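Local structure of putative type VI secretion protein (Escherichia coli, 6SKI) at residues A75-E79 and N519-V523. The protein is a type VI secretion effector, a phospholipase of the Tle1 family that is loaded onto the VgrG spike and probably hydrolyses membrane phospholipids of target cells. Sequence-based numbering, arbitrary orientation.
Sequences AQSCE and NKAFV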
loop_
_atom_site.group_PDB
_atom_site.type_symbol
_atom_site.label_atom_id
_atom_site.label_comp_id
_atom_site.label_asym_id
_atom_site.label_seq_id
_atom_site.Cartn_x
_atom_site.Cartn_y
_atom_site.Cartn_z
ATOM N N ALA A 75 29.641 12.909 -5.150
ATOM C CA ALA A 75 28.597 11.907 -5.334
ATOM C C ALA A 75 29.104 10.721 -6.145
ATOM O O ALA A 75 28.810 9.563 -5.820
ATOM C CB ALA A 75 27.383 12.543 -6.002
ATOM N N GLN A 76 29.880 10.985 -7.198
ATOM C CA GLN A 76 30.459 9.881 -7.951
ATOM C C GLN A 76 31.488 9.131 -7.119
ATOM O O GLN A 76 31.622 7.910 -7.253
ATOM C CB GLN A 76 31.082 10.391 -9.248
ATOM C CG GLN A 76 31.707 9.297 -10.085
ATOM C CD GLN A 76 30.669 8.400 -10.719
ATOM O OE1 GLN A 76 30.638 7.196 -10.474
ATOM N NE2 GLN A 76 29.811 8.984 -11.543
ATOM N N SER A 77 32.191 9.830 -6.228
ATOM C CA SER A 77 33.099 9.142 -5.321
ATOM C C SER A 77 32.345 8.283 -4.317
ATOM O O SER A 77 32.826 7.209 -3.953
ATOM C CB SER A 77 33.985 10.150 -4.592
ATOM O OG SER A 77 34.626 11.023 -5.502
ATOM N N CYS A 78 31.168 8.726 -3.873
ATOM C CA CYS A 78 30.336 7.896 -3.008
ATOM C C CYS A 78 29.883 6.637 -3.732
ATOM O O CYS A 78 29.912 5.537 -3.165
ATOM C CB CYS A 78 29.120 8.687 -2.528
ATOM S SG CYS A 78 29.459 10.001 -1.344
ATOM N N GLU A 79 29.455 6.786 -4.987
ATOM C CA GLU A 79 29.064 5.621 -5.775
ATOM C C GLU A 79 30.230 4.657 -5.950
ATOM O O GLU A 79 30.063 3.439 -5.809
ATOM C CB GLU A 79 28.529 6.058 -7.135
ATOM C CG GLU A 79 28.137 4.899 -8.029
ATOM C CD GLU A 79 27.058 5.262 -9.021
ATOM O OE1 GLU A 79 25.866 5.206 -8.651
ATOM O OE2 GLU A 79 27.398 5.602 -10.171
ATOM N N ASN A 519 24.527 12.612 -18.433
ATOM C CA ASN A 519 24.932 12.908 -17.069
ATOM C C ASN A 519 24.285 11.925 -16.101
ATOM O O ASN A 519 23.387 11.159 -16.457
ATOM C CB ASN A 519 24.542 14.331 -16.683
ATOM C CG ASN A 519 23.057 14.473 -16.427
ATOM O OD1 ASN A 519 22.243 13.834 -17.087
ATOM N ND2 ASN A 519 22.698 15.304 -15.457
ATOM N N LYS A 520 24.754 11.956 -14.858
ATOM C CA LYS A 520 24.162 11.179 -13.782
ATOM C C LYS A 520 23.781 12.112 -12.643
ATOM O O LYS A 520 24.605 12.908 -12.184
ATOM C CB LYS A 520 25.121 10.095 -13.291
ATOM C CG LYS A 520 24.835 8.726 -13.881
ATOM C CD LYS A 520 25.627 7.637 -13.186
ATOM C CE LYS A 520 27.100 7.981 -13.128
ATOM N NZ LYS A 520 27.914 6.813 -12.699
ATOM N N ALA A 521 22.535 12.012 -12.198
ATOM C CA ALA A 521 22.037 12.735 -11.042
ATOM C C ALA A 521 21.943 11.767 -9.875
ATOM O O ALA A 521 21.465 10.641 -10.031
ATOM C CB ALA A 521 20.669 13.359 -11.321
ATOM N N PHE A 522 22.386 12.214 -8.705
ATOM C CA PHE A 522 22.623 11.337 -7.569
ATOM C C PHE A 522 21.652 11.656 -6.444
ATOM O O PHE A 522 21.466 12.822 -6.087
ATOM C CB PHE A 522 24.066 11.471 -7.091
ATOM C CG PHE A 522 25.058 10.821 -8.004
ATOM C CD1 PHE A 522 25.797 11.576 -8.894
ATOM C CD2 PHE A 522 25.256 9.454 -7.972
ATOM C CE1 PHE A 522 26.705 10.980 -9.735
ATOM C CE2 PHE A 522 26.166 8.856 -8.810
ATOM C CZ PHE A 522 26.890 9.620 -9.692
ATOM N N VAL A 523 21.040 10.612 -5.895
ATOM C CA VAL A 523 20.066 10.723 -4.819
ATOM C C VAL A 523 20.465 9.761 -3.710
ATOM O O VAL A 523 21.062 8.713 -3.972
ATOM C CB VAL A 523 18.638 10.419 -5.318
ATOM C CG1 VAL A 523 18.563 9.014 -5.880
ATOM C CG2 VAL A 523 17.618 10.614 -4.216
#
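K520 NZ donates to E79 OE2 at 2.9 Å, a salt bridge whose hydrogen bond meets the carboxylate oxygen nearly along its C-O axis. The two side chains reach for each other from opposite directions: E79 sends CG off anti to its own N (chi1 178°) and runs extended beyond it, while the lysine chain bends once, at chi3. The Q76 side chain crosses the lysine at about a right angle and ends close to the same ammonium. Next to this polar group lies F522, its ring laid against the helix backbone, with A75 C 4.2 Å above the ring plane over its centre and Q76 N nearer the rim. A75 CB comes within 3.4 Å of F522 CD1. E79 CD lies in the ring plane at the edge of F522, the carboxylate plane turned 69° from the ring, with E79 OE1 3.7 Å from F522 CE2. The packing joins helix 72-85 to strand 521-523, the partner of 495-497 in a small two-stranded antiparallel sheet; the axes of helix segment 75-79 and strand 521-523 approach to 9.4 Å at 64°. From strand 495-497 S496 touches E79, K520 and F522, and I494, in the loop just before it, touches A75 and F522.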